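Local coordinates for protein Polyphosphate:AMP phosphotransferase (Meiothermus ruber H328, PDB 5O6M) that transfers phosphate from inorganic polyphosphate to nucleotides, turning AMP into ADP and ADP into ATP, and can also use other nucleoside mono- and diphosphates, at residues N230-W233 with Y234-W237; K172-Q175 with R176-Q180; S240-L243 with V244-E248. The protein carries 1 engineered substitution. One frame throughout, in Å; residues are numbered along the deposited sequence.

In the fold
Following the chain from the N terminus, interaction 2 comes first, in helix 172-183 directly after strand 161-169. Interaction 1 forms where strand 224-228, at one edge of the parallel sheet, leads into helix 232-249, and interaction 3 lies further along that same helix. All three are local contacts within a helix, so none closes a long loop; they run in series and neither nest nor cross. Interactions 1 and 2 nevertheless meet in space, since Arg178 comes up against Asn230, Asn232 and Arg235 beside bound phosphate. Interaction 3, about 29 Å from interaction 2 between centres, packs the helix between the sheet and helix 29-53.

Interaction 1: N230-W233 with Y234-W237; sequences NKNW and YRNW. With PO4 (phosphate ion), chain B; PO4 (phosphate ion), chain C.
Two phosphate ions, probably from the crystallisation liquor, crowd the start of the helix where Asn232 and Arg235 lie side by side. Arg235 addresses the phosphate of chain C with two nitrogens: NH2 donates to its O2 at 3.0 Å and NH1 to its O4 at 3.2 Å. Asn232 CB covers one face of the guanidinium off centre. Although Asn232 OD1 comes within 3.1 Å of Arg235 NH1, the angle is too poor for a hydrogen bond. Arg235 NE and NH2 both donate to Asn236 OD1 (NH2 at 2.9 Å), a side-on grip nearly in the guanidinium plane that should restrain the group's rotation. A bend at chi3 (76°) turns the guanidinium so that NE and NH2 face Asn236 while NH1 and NH2 face the phosphate.

The chain B phosphate lies at the amino end of helix 232-249, which follows the edge strand 224-228 in this P-loop-type kinase fold. Trp233 N donates to O2 of the chain B phosphate at 2.7 Å, and Asn232 N adds a weak bond to O4. Lys29 NZ is also hydrogen-bonded to phosphate here. Lys231 takes the N-cap position, and its carbonyl O receives a straight bond from Arg235 N. This helix end probably favours an anion, and the two ions may mark an anion-binding surface.

The rings of the consecutive residues Trp233 and Tyr234 pack on each other. Trp233 CG sits between the backbone N and carbonyl carbon (chi1 61°), which folds the indole over Tyr234. There Tyr234 CB makes a CH-pi contact 4.0 Å from the centroid of the Trp233 six-membered ring. The Tyr234 ring turns its edge to that face in an offset edge-to-face pair, planes at 79°, while its OH is hydrogen-bonded to Tyr4 OH and Ala24 N.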
loop_
_atom_site.group_PDB
_atom_site.type_symbol
_atom_site.label_atom_id
_atom_site.label_comp_id
_atom_site.label_asym_id
_atom_site.label_seq_id
_atom_site.Cartn_x
_atom_site.Cartn_y
_atom_site.Cartn_z
ATOM N N ASN D 230 27.622 22.837 -9.380
ATOM C CA ASN D 230 27.912 24.075 -8.666
ATOM C C ASN D 230 27.150 25.254 -9.260
ATOM O O ASN D 230 26.833 26.205 -8.538
ATOM C CB ASN D 230 29.415 24.350 -8.667
ATOM C CG ASN D 230 30.139 23.656 -7.526
ATOM O OD1 ASN D 230 29.549 22.854 -6.792
ATOM N ND2 ASN D 230 31.418 23.963 -7.369
ATOM N N LYS D 231 26.858 25.221 -10.558
ATOM C CA LYS D 231 26.077 26.262 -11.225
ATOM C C LYS D 231 24.688 25.712 -11.525
ATOM O O LYS D 231 24.540 24.791 -12.334
ATOM C CB LYS D 231 26.747 26.770 -12.501
ATOM C CG LYS D 231 28.166 27.294 -12.351
ATOM C CD LYS D 231 28.714 27.654 -13.730
ATOM C CE LYS D 231 30.197 27.996 -13.718
ATOM N NZ LYS D 231 30.737 28.125 -15.109
ATOM N N ASN D 232 23.675 26.283 -10.872
ATOM C CA ASN D 232 22.306 25.808 -11.044
ATOM C C ASN D 232 21.866 25.853 -12.503
ATOM O O ASN D 232 21.235 24.910 -12.997
ATOM C CB ASN D 232 21.357 26.638 -10.185
ATOM C CG ASN D 232 21.523 26.361 -8.715
ATOM O OD1 ASN D 232 22.338 25.530 -8.318
ATOM N ND2 ASN D 232 20.769 27.074 -7.891
ATOM N N TRP D 233 22.174 26.944 -13.211
ATOM C CA TRP D 233 21.720 27.055 -14.594
ATOM C C TRP D 233 22.275 25.920 -15.445
ATOM O O TRP D 233 21.589 25.413 -16.340
ATOM C CB TRP D 233 22.107 28.415 -15.181
ATOM C CG TRP D 233 23.588 28.693 -15.239
ATOM C CD1 TRP D 233 24.341 29.340 -14.300
ATOM C CD2 TRP D 233 24.485 28.359 -16.307
ATOM N NE1 TRP D 233 25.651 29.413 -14.710
ATOM C CE2 TRP D 233 25.765 28.819 -15.939
ATOM C CE3 TRP D 233 24.330 27.706 -17.535
ATOM C CZ2 TRP D 233 26.883 28.650 -16.756
ATOM C CZ3 TRP D 233 25.440 27.540 -18.344
ATOM C CH2 TRP D 233 26.700 28.008 -17.952
ATOM N N TYR D 234 23.515 25.503 -15.180
ATOM C CA TYR D 234 24.096 24.415 -15.955
ATOM C C TYR D 234 23.524 23.071 -15.525
ATOM O O TYR D 234 23.155 22.246 -16.367
ATOM C CB TYR D 234 25.618 24.415 -15.817
ATOM C CG TYR D 234 26.299 23.456 -16.767
ATOM C CD1 TYR D 234 26.361 23.731 -18.130
ATOM C CD2 TYR D 234 26.875 22.282 -16.309
ATOM C CE1 TYR D 234 26.979 22.863 -19.007
ATOM C CE2 TYR D 234 27.499 21.410 -17.181
ATOM C CZ TYR D 234 27.547 21.707 -18.529
ATOM O OH TYR D 234 28.163 20.844 -19.400
ATOM N N ARG D 235 23.442 22.843 -14.213
ATOM C CA ARG D 235 22.811 21.632 -13.700
ATOM C C ARG D 235 21.429 21.445 -14.312
ATOM O O ARG D 235 21.118 20.385 -14.868
ATOM C CB ARG D 235 22.729 21.705 -12.175
ATOM C CG ARG D 235 21.962 20.572 -11.512
ATOM C CD ARG D 235 21.521 20.986 -10.117
ATOM N NE ARG D 235 20.376 21.892 -10.161
ATOM C CZ ARG D 235 20.073 22.763 -9.203
ATOM N NH1 ARG D 235 20.842 22.865 -8.128
ATOM N NH2 ARG D 235 19.007 23.541 -9.328
ATOM N N ASN D 236 20.587 22.477 -14.218
ATOM C CA ASN D 236 19.233 22.388 -14.753
ATOM C C ASN D 236 19.242 22.159 -16.261
ATOM O O ASN D 236 18.448 21.364 -16.775
ATOM C CB ASN D 236 18.450 23.656 -14.407
ATOM C CG ASN D 236 18.316 23.866 -12.910
ATOM O OD1 ASN D 236 18.393 22.917 -12.129
ATOM N ND2 ASN D 236 18.117 25.115 -12.503
ATOM N N TRP D 237 20.124 22.851 -16.991
ATOM C CA TRP D 237 20.164 22.668 -18.440
ATOM C C TRP D 237 20.624 21.260 -18.805
ATOM O O TRP D 237 20.028 20.604 -19.667
ATOM C CB TRP D 237 21.084 23.697 -19.099
ATOM C CG TRP D 237 21.270 23.404 -20.567
ATOM C CD1 TRP D 237 20.436 23.770 -21.586
ATOM C CD2 TRP D 237 22.317 22.630 -21.167
ATOM N NE1 TRP D 237 20.914 23.297 -22.786
ATOM C CE2 TRP D 237 22.066 22.591 -22.556
ATOM C CE3 TRP D 237 23.448 21.975 -20.669
ATOM C CZ2 TRP D 237 22.905 21.926 -23.449
ATOM C CZ3 TRP D 237 24.280 21.313 -21.560
ATOM C CH2 TRP D 237 24.003 21.295 -22.934
HETATM P P PO4 B . 22.752 30.022 -10.405
HETATM O O1 PO4 B . 23.541 31.233 -10.849
HETATM O O2 PO4 B . 22.531 29.104 -11.584
HETATM O O3 PO4 B . 21.416 30.465 -9.853
HETATM O O4 PO4 B . 23.526 29.281 -9.339
HETATM P P PO4 C . 18.451 25.949 -6.373
HETATM O O1 PO4 C . 19.094 27.187 -5.792
HETATM O O2 PO4 C . 18.368 26.076 -7.877
HETATM O O3 PO4 C . 17.055 25.797 -5.819
HETATM O O4 PO4 C . 19.278 24.738 -6.013
#

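Interaction 2: K172-Q175 with R176-Q180; sequences KDEQ and RQRLQ
Arg178 reaches back one helical turn to Glu174, and its stem as far as NE runs along that partner. CB rests over the carbonyl oxygens of Glu174 and Gln175. With CG anti to its carbonyl carbon (chi1 -56°), the chain heads back along the helix: Arg178 CG passes 3.5 Å from Glu174 O, and Arg178 CD lies close to Glu174 OE2. Arg178 NE then donates to Glu174 OE2 at 2.9 Å in a salt bridge that uses the anti lone pair of the carboxylate, with OE2 tilted from the guanidinium plane. The two flat groups stand almost perpendicular (84°), and Glu174 meets the arginine through a bend at its own chi2. Beyond CZ, NH2 is hydrogen-bonded to Ala229 O, just ahead of the 230-237 segment. Replacing this arginine by an alanine would probably leave Glu174 without its counter-charge and Ala229 O without this donor.

A second salt bridge lies at the more exposed side of helix 172-183. Arg176, its chain bent at chi2 and chi3, brings NH2 to Asp173 OD1 at 2.7 Å, obliquely and tilted from the guanidinium plane. Arg176 also packs on Ile266 of a second subunit. On the buried side, Gln175 and Leu179 run alongside each other, Gln175 CG lying 3.7 Å from Leu179 CD1, while the Gln175 amide is held by Asp66 O and Arg200.

Glu174 holds NE of Arg178 and Ala229 O takes NH2, so the guanidinium is tethered from two directions beside a bound phosphate, where its positive charge would probably favour an anion.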
loop_
_atom_site.group_PDB
_atom_site.type_symbol
_atom_site.label_atom_id
_atom_site.label_comp_id
_atom_site.label_asym_id
_atom_site.label_seq_id
_atom_site.Cartn_x
_atom_site.Cartn_y
_atom_site.Cartn_z
ATOM N N LYS D 172 33.048 20.715 -1.923
ATOM C CA LYS D 172 32.920 20.862 -0.477
ATOM C C LYS D 172 32.698 22.317 -0.089
ATOM O O LYS D 172 31.901 22.615 0.809
ATOM C CB LYS D 172 34.161 20.313 0.227
ATOM C CG LYS D 172 34.042 20.311 1.738
ATOM C CD LYS D 172 35.257 19.693 2.409
ATOM C CE LYS D 172 35.112 19.724 3.925
ATOM N NZ LYS D 172 36.145 18.898 4.617
ATOM N N ASP D 173 33.395 23.240 -0.755
ATOM C CA ASP D 173 33.217 24.656 -0.456
ATOM C C ASP D 173 31.869 25.161 -0.955
ATOM O O ASP D 173 31.246 26.020 -0.317
ATOM C CB ASP D 173 34.359 25.470 -1.066
ATOM C CG ASP D 173 34.023 26.946 -1.190
ATOM O OD1 ASP D 173 33.908 27.626 -0.146
ATOM O OD2 ASP D 173 33.879 27.427 -2.334
ATOM N N GLU D 174 31.400 24.645 -2.095
ATOM C CA GLU D 174 30.082 25.038 -2.583
ATOM C C GLU D 174 28.985 24.633 -1.604
ATOM O O GLU D 174 28.054 25.408 -1.351
ATOM C CB GLU D 174 29.819 24.442 -3.962
ATOM C CG GLU D 174 28.422 24.755 -4.467
ATOM C CD GLU D 174 28.204 26.240 -4.692
ATOM O OE1 GLU D 174 29.196 26.962 -4.920
ATOM O OE2 GLU D 174 27.041 26.689 -4.618
ATOM N N GLN D 175 29.072 23.425 -1.044
ATOM C CA GLN D 175 28.077 23.017 -0.060
ATOM C C GLN D 175 28.063 23.973 1.124
ATOM O O GLN D 175 26.999 24.265 1.686
ATOM C CB GLN D 175 28.347 21.592 0.424
ATOM C CG GLN D 175 27.358 21.135 1.485
ATOM C CD GLN D 175 27.717 19.803 2.109
ATOM O OE1 GLN D 175 28.870 19.561 2.464
ATOM N NE2 GLN D 175 26.727 18.927 2.241
ATOM N N ARG D 176 29.237 24.475 1.516
ATOM C CA ARG D 176 29.308 25.384 2.655
ATOM C C ARG D 176 28.449 26.620 2.424
ATOM O O ARG D 176 27.745 27.073 3.335
ATOM C CB ARG D 176 30.761 25.780 2.922
ATOM C CG ARG D 176 31.058 26.127 4.375
ATOM C CD ARG D 176 31.633 27.534 4.527
ATOM N NE ARG D 176 32.310 28.002 3.321
ATOM C CZ ARG D 176 31.893 29.022 2.576
ATOM N NH1 ARG D 176 30.802 29.697 2.919
ATOM N NH2 ARG D 176 32.570 29.375 1.493
ATOM N N GLN D 177 28.485 27.176 1.211
ATOM C CA GLN D 177 27.690 28.366 0.924
ATOM C C GLN D 177 26.199 28.057 0.962
ATOM O O GLN D 177 25.420 28.786 1.588
ATOM C CB GLN D 177 28.077 28.956 -0.434
ATOM C CG GLN D 177 29.558 29.215 -0.616
ATOM C CD GLN D 177 29.872 29.804 -1.980
ATOM O OE1 GLN D 177 30.785 29.354 -2.673
ATOM N NE2 GLN D 177 29.117 30.825 -2.368
ATOM N N ARG D 178 25.781 26.980 0.295
ATOM C CA ARG D 178 24.359 26.657 0.252
ATOM C C ARG D 178 23.819 26.363 1.647
ATOM O O ARG D 178 22.710 26.788 1.989
ATOM C CB ARG D 178 24.121 25.486 -0.703
ATOM C CG ARG D 178 24.653 25.770 -2.100
ATOM C CD ARG D 178 24.181 24.775 -3.145
ATOM N NE ARG D 178 24.613 25.195 -4.476
ATOM C CZ ARG D 178 24.323 24.551 -5.602
ATOM N NH1 ARG D 178 23.594 23.441 -5.569
ATOM N NH2 ARG D 178 24.761 25.023 -6.764
ATOM N N LEU D 179 24.591 25.654 2.473
ATOM C CA LEU D 179 24.162 25.439 3.850
ATOM C C LEU D 179 24.081 26.761 4.607
ATOM O O LEU D 179 23.107 27.014 5.326
ATOM C CB LEU D 179 25.107 24.466 4.557
ATOM C CG LEU D 179 24.952 22.977 4.232
ATOM C CD1 LEU D 179 26.112 22.175 4.804
ATOM C CD2 LEU D 179 23.628 22.443 4.755
ATOM N N GLN D 180 25.094 27.620 4.454
ATOM C CA GLN D 180 25.049 28.951 5.056
ATOM C C GLN D 180 23.858 29.748 4.538
ATOM O O GLN D 180 23.035 30.242 5.317
ATOM C CB GLN D 180 26.359 29.699 4.787
ATOM C CG GLN D 180 26.547 30.955 5.637
ATOM C CD GLN D 180 26.668 30.664 7.123
ATOM O OE1 GLN D 180 27.732 30.281 7.609
ATOM N NE2 GLN D 180 25.574 30.847 7.853
#

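Interaction 3: S240-L243 with V244-E248; sequences SHIL and VETLE
Ile242 O is held by two donors from Thr246, one of them backbone and one side chain. Thr246 N donates to Ile242 O at 3.2 Å in the normal helical pattern, and Thr246 OG1 to Ile242 O at 2.8 Å. The two approach from opposite faces of the carbonyl plane. A chi1 of -55° sets OG1 beside the backbone N, opposite the carbonyl carbon, and so over the preceding turn. The other backbone bonds are regular i to i+4 pairs: Val244 N to Ser240 O, Glu245 N to His241 O and Leu247 N to Leu243 O.

The apolar contact is made by two leucines. Leu243 CD1 meets Leu247 CD1 at 3.9 Å, and both side chains pack on Leu43 of helix 29-53. On another side of helix 232-249, Ile242 and Thr246 lie against strand 161-169, and Ile242 also touches strand 224-228. The helix thus packs on the parallel sheet of the alpha/beta P-loop-type fold, with helix 29-53 on another of its sides.

Among the charged and polar side chains, His241 and Glu245 point the same way, with their planes 82° apart. Glu245 OE1 stands 3.6 Å from His241 NE2, obliquely to the ring, a loose approach with Glu245 at the solvent side. Farther along, Glu248 forms a salt bridge with Arg42, a second tie to helix 29-53.

The bond to Ile242 O gives the Thr246 hydroxyl proton an acceptor within its own helix, which probably lets this polar side chain lie against strand 161-169 without an acceptor from the sheet.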
loop_
_atom_site.group_PDB
_atom_site.type_symbol
_atom_site.label_atom_id
_atom_site.label_comp_id
_atom_site.label_asym_id
_atom_site.label_seq_id
_atom_site.Cartn_x
_atom_site.Cartn_y
_atom_site.Cartn_z
ATOM N N SER D 240 18.111 18.577 -18.020
ATOM C CA SER D 240 17.020 18.697 -18.983
ATOM C C SER D 240 17.399 18.095 -20.331
ATOM O O SER D 240 16.611 17.357 -20.935
ATOM C CB SER D 240 16.627 20.164 -19.145
ATOM O OG SER D 240 16.192 20.707 -17.912
ATOM N N HIS D 241 18.606 18.391 -20.819
ATOM C CA HIS D 241 19.013 17.870 -22.122
ATOM C C HIS D 241 19.045 16.350 -22.123
ATOM O O HIS D 241 18.480 15.703 -23.012
ATOM C CB HIS D 241 20.377 18.428 -22.527
ATOM C CG HIS D 241 20.913 17.820 -23.786
ATOM N ND1 HIS D 241 20.455 18.176 -25.037
ATOM C CD2 HIS D 241 21.857 16.871 -23.988
ATOM C CE1 HIS D 241 21.095 17.473 -25.954
ATOM N NE2 HIS D 241 21.954 16.676 -25.344
ATOM N N ILE D 242 19.696 15.760 -21.122
ATOM C CA ILE D 242 19.792 14.307 -21.063
ATOM C C ILE D 242 18.403 13.686 -21.001
ATOM O O ILE D 242 18.104 12.726 -21.720
ATOM C CB ILE D 242 20.673 13.886 -19.870
ATOM C CG1 ILE D 242 22.120 14.340 -20.109
ATOM C CG2 ILE D 242 20.585 12.386 -19.623
ATOM C CD1 ILE D 242 22.993 14.343 -18.877
ATOM N N LEU D 243 17.520 14.248 -20.172
ATOM C CA LEU D 243 16.179 13.687 -20.033
ATOM C C LEU D 243 15.391 13.776 -21.337
ATOM O O LEU D 243 14.769 12.797 -21.767
ATOM C CB LEU D 243 15.423 14.392 -18.907
ATOM C CG LEU D 243 13.953 13.985 -18.794
ATOM C CD1 LEU D 243 13.835 12.483 -18.601
ATOM C CD2 LEU D 243 13.263 14.732 -17.659
ATOM N N VAL D 244 15.406 14.944 -21.984
ATOM C CA VAL D 244 14.589 15.138 -23.181
ATOM C C VAL D 244 15.014 14.180 -24.287
ATOM O O VAL D 244 14.178 13.512 -24.907
ATOM C CB VAL D 244 14.651 16.603 -23.649
ATOM C CG1 VAL D 244 14.187 16.709 -25.095
ATOM C CG2 VAL D 244 13.793 17.479 -22.748
ATOM N N GLU D 245 16.320 14.106 -24.562
ATOM C CA GLU D 245 16.792 13.245 -25.644
ATOM C C GLU D 245 16.415 11.791 -25.392
ATOM O O GLU D 245 15.902 11.106 -26.286
ATOM C CB GLU D 245 18.304 13.390 -25.821
ATOM C CG GLU D 245 18.894 12.398 -26.816
ATOM C CD GLU D 245 20.282 12.785 -27.289
ATOM O OE1 GLU D 245 20.577 13.999 -27.324
ATOM O OE2 GLU D 245 21.074 11.877 -27.627
ATOM N N THR D 246 16.661 11.301 -24.173
ATOM C CA THR D 246 16.229 9.955 -23.807
ATOM C C THR D 246 14.748 9.754 -24.116
ATOM O O THR D 246 14.348 8.716 -24.656
ATOM C CB THR D 246 16.520 9.693 -22.330
ATOM O OG1 THR D 246 17.911 9.921 -22.073
ATOM C CG2 THR D 246 16.176 8.256 -21.966
ATOM N N LEU D 247 13.912 10.733 -23.757
ATOM C CA LEU D 247 12.485 10.626 -24.051
ATOM C C LEU D 247 12.225 10.624 -25.555
ATOM O O LEU D 247 11.370 9.874 -26.040
ATOM C CB LEU D 247 11.723 11.760 -23.362
ATOM C CG LEU D 247 11.685 11.657 -21.836
ATOM C CD1 LEU D 247 10.994 12.851 -21.212
ATOM C CD2 LEU D 247 10.988 10.366 -21.421
ATOM N N GLU D 248 12.956 11.455 -26.309
ATOM C CA GLU D 248 12.823 11.438 -27.766
ATOM C C GLU D 248 13.154 10.065 -28.333
ATOM O O GLU D 248 12.499 9.595 -29.273
ATOM C CB GLU D 248 13.733 12.495 -28.397
ATOM C CG GLU D 248 13.418 13.928 -28.018
ATOM C CD GLU D 248 12.620 14.651 -29.090
ATOM O OE1 GLU D 248 11.907 13.974 -29.865
ATOM O OE2 GLU D 248 12.711 15.896 -29.159
#